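Local coordinates for putative citrate lyase, alfa subunit (Streptococcus mutans, PDB 2HJ0), which is a putative citrate lyase alpha subunit of the CitF family, whose activity is not assigned, at residues I113-L126 / I134-H148. Sequence-based numbering, arbitrary orientation.
Sequences IKNGVVTNITSSGL and ISEGIMENPVIIRSH
Strands 118-123 and 143-145, the two parallel arms of a beta-alpha-beta unit crossing over through helix 127-135, pair side by side with Thr122 abreast of Ile144. Ile144 N donates to Ile121 O (2.8 Å), and Arg146 N to Ser123 O (3.1 Å). Between these bonds, Ile144 O is gripped twice: Ser123 N approaches at 3.2 Å and the hydroxyl Thr122 OG1 at 2.9 Å, the latter tilted 34° from the carbonyl plane. Thr122 OG1 stands anti to its own backbone nitrogen (chi1 -178°), which turns it toward Ile144 O on the face shared with the Ile144 side chain, where it also meets the edge of the Arg146 guanidinium through a weak bond from NH2. Ile144 CG2 lies against one face of that guanidinium, whose NE forms a salt bridge with Glu498. Nearer the helix ends, the selenomethionine Met139 bends at chi2 and chi3, tucking SE 3.8 Å from Ile121 CG1 and beside Thr119 O. Its CG packs on Ile113 CG2. Leu126 meets Ile134 through CD1 and Val143 CG1 through CD2. Ile113 CD1 of helix 109-114 and Ile134 CD1 of helix 127-135 touch (4.1 Å) on the sheet face carrying Ile121 and Val143; strand 95-99 flanks 118-123 and strand 493-498 flanks 143-145.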
ATOM      1  N   ILE A 113      -1.175  -7.828 -33.671  1.00 22.38           N
ATOM      2  CA  ILE A 113       0.235  -7.634 -33.939  1.00 23.14           C
ATOM      3  C   ILE A 113       0.408  -7.458 -35.442  1.00 23.43           C
ATOM      4  O   ILE A 113       1.025  -6.496 -35.901  1.00 23.62           O
ATOM      5  CB  ILE A 113       1.067  -8.852 -33.450  1.00 23.54           C
ATOM      6  CG1 ILE A 113       0.969  -8.966 -31.922  1.00 22.71           C
ATOM      7  CG2 ILE A 113       2.514  -8.704 -33.882  1.00 24.28           C
ATOM      8  CD1 ILE A 113       1.738 -10.120 -31.335  1.00 22.64           C
ATOM      9  N   LYS A 114      -0.154  -8.385 -36.208  1.00 23.36           N
ATOM     10  CA  LYS A 114      -0.065  -8.329 -37.661  1.00 22.39           C
ATOM     11  C   LYS A 114      -0.590  -7.012 -38.239  1.00 22.94           C
ATOM     12  O   LYS A 114      -0.034  -6.494 -39.213  1.00 23.25           O
ATOM     13  CB  LYS A 114      -0.819  -9.514 -38.266  1.00 21.67           C
ATOM     14  CG  LYS A 114      -0.171 -10.845 -37.951  1.00 22.72           C
ATOM     15  CD  LYS A 114      -0.941 -12.010 -38.531  1.00 23.65           C
ATOM     16  CE  LYS A 114      -0.226 -13.321 -38.227  1.00 24.18           C
ATOM     17  NZ  LYS A 114      -0.978 -14.495 -38.757  1.00 24.44           N
ATOM     18  N   ASN A 115      -1.639  -6.463 -37.621  1.00 22.57           N
ATOM     19  CA  ASN A 115      -2.249  -5.212 -38.079  1.00 21.44           C
ATOM     20  C   ASN A 115      -1.668  -3.953 -37.447  1.00 20.82           C
ATOM     21  O   ASN A 115      -2.227  -2.859 -37.581  1.00 21.04           O
ATOM     22  CB  ASN A 115      -3.758  -5.248 -37.841  1.00 21.90           C
ATOM     23  CG  ASN A 115      -4.421  -6.387 -38.574  1.00 24.35           C
ATOM     24  OD1 ASN A 115      -4.071  -6.670 -39.724  1.00 24.48           O
ATOM     25  ND2 ASN A 115      -5.390  -7.052 -37.923  1.00 23.86           N
ATOM     26  N   GLY A 116      -0.551  -4.113 -36.745  1.00 19.47           N
ATOM     27  CA  GLY A 116       0.106  -2.979 -36.116  1.00 17.81           C
ATOM     28  C   GLY A 116      -0.544  -2.375 -34.883  1.00 16.62           C
ATOM     29  O   GLY A 116      -0.115  -1.319 -34.419  1.00 15.41           O
ATOM     30  N   VAL A 117      -1.572  -3.018 -34.339  1.00 16.00           N
ATOM     31  CA  VAL A 117      -2.221  -2.466 -33.146  1.00 15.89           C
ATOM     32  C   VAL A 117      -1.268  -2.522 -31.956  1.00 14.74           C
ATOM     33  O   VAL A 117      -1.206  -1.587 -31.159  1.00 13.70           O
ATOM     34  CB  VAL A 117      -3.507  -3.226 -32.784  1.00 16.49           C
ATOM     35  CG1 VAL A 117      -4.136  -2.597 -31.560  1.00 14.66           C
ATOM     36  CG2 VAL A 117      -4.484  -3.181 -33.949  1.00 15.88           C
ATOM     37  N   VAL A 118      -0.543  -3.633 -31.846  1.00 13.87           N
ATOM     38  CA  VAL A 118       0.445  -3.831 -30.794  1.00 13.61           C
ATOM     39  C   VAL A 118       1.810  -3.926 -31.485  1.00 14.12           C
ATOM     40  O   VAL A 118       2.004  -4.729 -32.402  1.00 15.47           O
ATOM     41  CB  VAL A 118       0.173  -5.130 -29.987  1.00 14.38           C
ATOM     42  CG1 VAL A 118       1.197  -5.269 -28.859  1.00 13.83           C
ATOM     43  CG2 VAL A 118      -1.242  -5.113 -29.419  1.00 11.66           C
ATOM     44  N   THR A 119       2.755  -3.112 -31.034  1.00 13.61           N
ATOM     45  CA  THR A 119       4.080  -3.049 -31.642  1.00 12.42           C
ATOM     46  C   THR A 119       5.226  -3.461 -30.725  1.00 12.86           C
ATOM     47  O   THR A 119       6.350  -3.653 -31.184  1.00 13.83           O
ATOM     48  CB  THR A 119       4.331  -1.613 -32.135  1.00 12.79           C
ATOM     49  OG1 THR A 119       4.054  -0.685 -31.071  1.00 12.57           O
ATOM     50  CG2 THR A 119       3.415  -1.294 -33.308  1.00 11.26           C
ATOM     51  N   ASN A 120       4.939  -3.564 -29.428  1.00 13.17           N
ATOM     52  CA  ASN A 120       5.923  -3.956 -28.418  1.00 12.08           C
ATOM     53  C   ASN A 120       5.232  -4.730 -27.304  1.00 11.20           C
ATOM     54  O   ASN A 120       4.139  -4.374 -26.863  1.00 11.89           O
ATOM     55  CB  ASN A 120       6.625  -2.732 -27.822  1.00 12.75           C
ATOM     56  CG  ASN A 120       7.589  -2.090 -28.787  1.00 13.34           C
ATOM     57  OD1 ASN A 120       7.188  -1.574 -29.821  1.00 17.13           O
ATOM     58  ND2 ASN A 120       8.870  -2.123 -28.461  1.00 13.10           N
ATOM     59  N   ILE A 121       5.892  -5.781 -26.843  1.00 10.51           N
ATOM     60  CA  ILE A 121       5.346  -6.640 -25.801  1.00  9.13           C
ATOM     61  C   ILE A 121       6.391  -6.949 -24.734  1.00  9.22           C
ATOM     62  O   ILE A 121       7.558  -7.157 -25.049  1.00  8.99           O
ATOM     63  CB  ILE A 121       4.892  -7.995 -26.400  1.00  7.08           C
ATOM     64  CG1 ILE A 121       3.916  -7.767 -27.564  1.00  6.05           C
ATOM     65  CG2 ILE A 121       4.269  -8.861 -25.313  1.00  4.44           C
ATOM     66  CD1 ILE A 121       3.513  -9.059 -28.300  1.00  5.63           C
ATOM     67  N   THR A 122       5.973  -6.965 -23.473  1.00 10.47           N
ATOM     68  CA  THR A 122       6.872  -7.336 -22.379  1.00  9.64           C
ATOM     69  C   THR A 122       6.076  -8.145 -21.355  1.00 10.58           C
ATOM     70  O   THR A 122       4.938  -7.789 -21.023  1.00 10.98           O
ATOM     71  CB  THR A 122       7.522  -6.106 -21.689  1.00  9.16           C
ATOM     72  OG1 THR A 122       8.407  -6.567 -20.661  1.00  9.55           O
ATOM     73  CG2 THR A 122       6.470  -5.173 -21.085  1.00  7.21           C
ATOM     74  N   SER A 123       6.643  -9.260 -20.902  1.00 11.03           N
ATOM     75  CA  SER A 123       5.983 -10.091 -19.895  1.00 13.79           C
ATOM     76  C   SER A 123       6.817 -11.281 -19.458  1.00 13.69           C
ATOM     77  O   SER A 123       7.992 -11.412 -19.820  1.00 13.73           O
ATOM     78  CB  SER A 123       4.614 -10.578 -20.380  1.00 14.63           C
ATOM     79  OG  SER A 123       4.722 -11.623 -21.316  1.00 18.33           O
ATOM     80  N   SER A 124       6.196 -12.137 -18.655  1.00 13.01           N
ATOM     81  CA  SER A 124       6.862 -13.317 -18.140  1.00 13.00           C
ATOM     82  C   SER A 124       6.903 -14.385 -19.219  1.00 12.82           C
ATOM     83  O   SER A 124       7.953 -14.966 -19.500  1.00 12.54           O
ATOM     84  CB  SER A 124       6.122 -13.830 -16.897  1.00 12.92           C
ATOM     85  OG  SER A 124       6.606 -15.100 -16.487  1.00 12.37           O
ATOM     86  N   GLY A 125       5.756 -14.631 -19.840  1.00 11.95           N
ATOM     87  CA  GLY A 125       5.710 -15.644 -20.874  1.00 12.56           C
ATOM     88  C   GLY A 125       4.729 -15.353 -21.986  1.00 12.74           C
ATOM     89  O   GLY A 125       4.001 -14.367 -21.954  1.00 13.14           O
ATOM     90  N   LEU A 126       4.701 -16.218 -22.981  1.00 13.54           N
ATOM     91  CA  LEU A 126       3.792 -16.007 -24.085  1.00 16.67           C
ATOM     92  C   LEU A 126       2.957 -17.263 -24.306  1.00 19.57           C
ATOM     93  O   LEU A 126       1.902 -17.209 -24.937  1.00 21.23           O
ATOM     94  CB  LEU A 126       4.597 -15.648 -25.343  1.00 14.73           C
ATOM     95  CG  LEU A 126       5.572 -14.473 -25.201  1.00 11.41           C
ATOM     96  CD1 LEU A 126       6.462 -14.408 -26.420  1.00  9.81           C
ATOM     97  CD2 LEU A 126       4.810 -13.174 -25.011  1.00  8.84           C
ATOM     98  N   ILE A 134       5.084 -15.278 -32.237  1.00 18.62           N
ATOM     99  CA  ILE A 134       6.291 -14.487 -32.029  1.00 19.01           C
ATOM    100  C   ILE A 134       7.570 -15.171 -32.498  1.00 20.58           C
ATOM    101  O   ILE A 134       8.497 -14.522 -32.983  1.00 21.02           O
ATOM    102  CB  ILE A 134       6.460 -14.124 -30.561  1.00 16.84           C
ATOM    103  CG1 ILE A 134       5.369 -13.143 -30.163  1.00 16.35           C
ATOM    104  CG2 ILE A 134       7.831 -13.518 -30.329  1.00 16.06           C
ATOM    105  CD1 ILE A 134       5.449 -11.833 -30.897  1.00 16.92           C
ATOM    106  N   SER A 135       7.603 -16.489 -32.373  1.00 21.04           N
ATOM    107  CA  SER A 135       8.770 -17.256 -32.759  1.00 21.70           C
ATOM    108  C   SER A 135       8.939 -17.342 -34.277  1.00 23.15           C
ATOM    109  O   SER A 135      10.017 -17.668 -34.765  1.00 21.98           O
ATOM    110  CB  SER A 135       8.669 -18.660 -32.157  1.00 21.06           C
ATOM    111  OG  SER A 135       9.922 -19.115 -31.680  1.00 23.29           O
ATOM    112  N   GLU A 136       7.876 -17.053 -35.023  1.00 25.24           N
ATOM    113  CA  GLU A 136       7.958 -17.114 -36.469  1.00 26.55           C
ATOM    114  C   GLU A 136       8.208 -15.746 -37.088  1.00 26.15           C
ATOM    115  O   GLU A 136       8.171 -15.592 -38.306  1.00 26.45           O
ATOM    116  CB  GLU A 136       6.692 -17.735 -37.063  1.00 27.72           C
ATOM    117  CG  GLU A 136       5.516 -16.799 -37.195  1.00 32.40           C
ATOM    118  CD  GLU A 136       4.384 -17.399 -38.038  1.00 35.39           C
ATOM    119  OE1 GLU A 136       3.846 -18.471 -37.657  1.00 35.03           O
ATOM    120  OE2 GLU A 136       4.033 -16.795 -39.085  1.00 37.32           O
ATOM    121  N   GLY A 137       8.443 -14.747 -36.244  1.00 25.96           N
ATOM    122  CA  GLY A 137       8.736 -13.417 -36.751  1.00 25.89           C
ATOM    123  C   GLY A 137       7.585 -12.448 -36.932  1.00 24.48           C
ATOM    124  O   GLY A 137       7.755 -11.420 -37.569  1.00 24.57           O
ATOM    125  N   ILE A 138       6.424 -12.761 -36.378  1.00 24.68           N
ATOM    126  CA  ILE A 138       5.263 -11.888 -36.490  1.00 25.70           C
ATOM    127  C   ILE A 138       5.560 -10.421 -36.168  1.00 26.06           C
ATOM    128  O   ILE A 138       5.230  -9.553 -36.957  1.00 27.27           O
ATOM    129  CB  ILE A 138       4.124 -12.368 -35.560  1.00 27.49           C
ATOM    130  CG1 ILE A 138       3.657 -13.743 -35.999  1.00 29.46           C
ATOM    131  CG2 ILE A 138       2.959 -11.403 -35.585  1.00 28.89           C
ATOM    132  CD1 ILE A 138       3.307 -13.805 -37.467  1.00 29.50           C
HETATM  133  N   MSE A 139       6.144 -10.138 -35.004  1.00 26.90           N
HETATM  134  CA  MSE A 139       6.461  -8.762 -34.626  1.00 26.27           C
HETATM  135  C   MSE A 139       7.759  -8.303 -35.254  1.00 25.34           C
HETATM  136  O   MSE A 139       8.648  -9.098 -35.536  1.00 24.90           O
HETATM  137  CB  MSE A 139       6.626  -8.601 -33.109  1.00 27.44           C
HETATM  138  CG  MSE A 139       5.363  -8.569 -32.276  1.00 29.84           C
HETATM  139 SE   MSE A 139       5.448  -7.133 -30.946  1.00 32.16          SE
HETATM  140  CE  MSE A 139       6.992  -7.690 -29.920  1.00 32.08           C
ATOM    141  N   GLU A 140       7.859  -6.998 -35.453  1.00 26.29           N
ATOM    142  CA  GLU A 140       9.053  -6.402 -36.000  1.00 27.21           C
ATOM    143  C   GLU A 140      10.035  -6.198 -34.846  1.00 26.74           C
ATOM    144  O   GLU A 140      11.223  -6.499 -34.961  1.00 27.76           O
ATOM    145  CB  GLU A 140       8.703  -5.075 -36.648  1.00 29.32           C
ATOM    146  CG  GLU A 140       9.894  -4.323 -37.197  1.00 34.28           C
ATOM    147  CD  GLU A 140       9.488  -3.095 -37.992  1.00 37.38           C
ATOM    148  OE1 GLU A 140      10.385  -2.292 -38.348  1.00 39.14           O
ATOM    149  OE2 GLU A 140       8.272  -2.939 -38.261  1.00 38.85           O
ATOM    150  N   ASN A 141       9.529  -5.689 -33.729  1.00 25.42           N
ATOM    151  CA  ASN A 141      10.350  -5.474 -32.544  1.00 24.02           C
ATOM    152  C   ASN A 141      10.431  -6.757 -31.709  1.00 22.65           C
ATOM    153  O   ASN A 141       9.550  -7.618 -31.785  1.00 22.78           O
ATOM    154  CB  ASN A 141       9.755  -4.340 -31.708  1.00 24.30           C
ATOM    155  CG  ASN A 141      10.208  -2.984 -32.172  1.00 23.02           C
ATOM    156  OD1 ASN A 141       9.610  -1.963 -31.829  1.00 22.77           O
ATOM    157  ND2 ASN A 141      11.284  -2.962 -32.951  1.00 22.49           N
ATOM    158  N   PRO A 142      11.503  -6.908 -30.917  1.00 20.78           N
ATOM    159  CA  PRO A 142      11.666  -8.103 -30.077  1.00 19.58           C
ATOM    160  C   PRO A 142      10.810  -8.028 -28.813  1.00 17.67           C
ATOM    161  O   PRO A 142      10.678  -6.962 -28.204  1.00 17.61           O
ATOM    162  CB  PRO A 142      13.163  -8.098 -29.726  1.00 19.32           C
ATOM    163  CG  PRO A 142      13.791  -7.213 -30.755  1.00 20.15           C
ATOM    164  CD  PRO A 142      12.750  -6.131 -30.961  1.00 20.70           C
ATOM    165  N   VAL A 143      10.231  -9.154 -28.421  1.00 15.77           N
ATOM    166  CA  VAL A 143       9.435  -9.192 -27.203  1.00 14.40           C
ATOM    167  C   VAL A 143      10.431  -9.102 -26.055  1.00 14.04           C
ATOM    168  O   VAL A 143      11.449  -9.792 -26.074  1.00 15.62           O
ATOM    169  CB  VAL A 143       8.661 -10.520 -27.079  1.00 13.79           C
ATOM    170  CG1 VAL A 143       7.960 -10.584 -25.729  1.00 14.76           C
ATOM    171  CG2 VAL A 143       7.659 -10.651 -28.212  1.00 12.93           C
ATOM    172  N   ILE A 144      10.174  -8.245 -25.072  1.00 12.20           N
ATOM    173  CA  ILE A 144      11.087  -8.127 -23.929  1.00 12.36           C
ATOM    174  C   ILE A 144      10.602  -9.019 -22.787  1.00 11.28           C
ATOM    175  O   ILE A 144       9.560  -8.768 -22.185  1.00 12.34           O
ATOM    176  CB  ILE A 144      11.162  -6.683 -23.384  1.00 13.67           C
ATOM    177  CG1 ILE A 144      11.690  -5.732 -24.463  1.00 14.89           C
ATOM    178  CG2 ILE A 144      12.072  -6.639 -22.154  1.00 13.77           C
ATOM    179  CD1 ILE A 144      13.080  -6.061 -24.941  1.00 17.00           C
ATOM    180  N   ILE A 145      11.342 -10.066 -22.475  1.00  9.60           N
ATOM    181  CA  ILE A 145      10.898 -10.916 -21.392  1.00  8.70           C
ATOM    182  C   ILE A 145      11.612 -10.558 -20.112  1.00  8.73           C
ATOM    183  O   ILE A 145      12.831 -10.400 -20.089  1.00  8.62           O
ATOM    184  CB  ILE A 145      11.129 -12.387 -21.711  1.00  8.80           C
ATOM    185  CG1 ILE A 145      10.046 -12.859 -22.673  1.00  8.07           C
ATOM    186  CG2 ILE A 145      11.098 -13.211 -20.441  1.00  7.36           C
ATOM    187  CD1 ILE A 145      10.378 -14.128 -23.310  1.00 10.64           C
ATOM    188  N   ARG A 146      10.835 -10.415 -19.048  1.00  8.24           N
ATOM    189  CA  ARG A 146      11.376 -10.084 -17.741  1.00  7.18           C
ATOM    190  C   ARG A 146      10.780 -11.040 -16.704  1.00  7.01           C
ATOM    191  O   ARG A 146       9.665 -11.515 -16.878  1.00  7.85           O
ATOM    192  CB  ARG A 146      10.991  -8.658 -17.359  1.00  5.81           C
ATOM    193  CG  ARG A 146      11.404  -7.571 -18.325  1.00  4.31           C
ATOM    194  CD  ARG A 146      11.212  -6.214 -17.639  1.00  5.73           C
ATOM    195  NE  ARG A 146      11.979  -5.157 -18.274  1.00  5.73           N
ATOM    196  CZ  ARG A 146      11.561  -4.453 -19.319  1.00  7.79           C
ATOM    197  NH1 ARG A 146      12.346  -3.527 -19.835  1.00  9.99           N
ATOM    198  NH2 ARG A 146      10.355  -4.650 -19.833  1.00  7.94           N
ATOM    199  N   SER A 147      11.518 -11.309 -15.629  1.00  5.70           N
ATOM    200  CA  SER A 147      11.038 -12.168 -14.556  1.00  2.92           C
ATOM    201  C   SER A 147      10.002 -11.357 -13.773  1.00  4.16           C
ATOM    202  O   SER A 147       9.896 -10.138 -13.965  1.00  3.78           O
ATOM    203  CB  SER A 147      12.194 -12.561 -13.627  1.00  1.60           C
ATOM    204  OG  SER A 147      12.700 -11.440 -12.911  1.00  1.24           O
ATOM    205  N   HIS A 148       9.229 -12.004 -12.901  1.00  4.45           N
ATOM    206  CA  HIS A 148       8.247 -11.242 -12.120  1.00  4.90           C
ATOM    207  C   HIS A 148       8.959 -10.112 -11.369  1.00  3.12           C
ATOM    208  O   HIS A 148       8.440  -9.000 -11.289  1.00  2.74           O
ATOM    209  CB  HIS A 148       7.490 -12.138 -11.131  1.00  4.22           C
ATOM    210  CG  HIS A 148       6.613 -13.151 -11.792  1.00  5.32           C
ATOM    211  ND1 HIS A 148       5.885 -12.871 -12.929  1.00  5.74           N
ATOM    212  CD2 HIS A 148       6.341 -14.440 -11.477  1.00  4.43           C
ATOM    213  CE1 HIS A 148       5.203 -13.946 -13.285  1.00  5.00           C
ATOM    214  NE2 HIS A 148       5.463 -14.912 -12.421  1.00  4.27           N
TER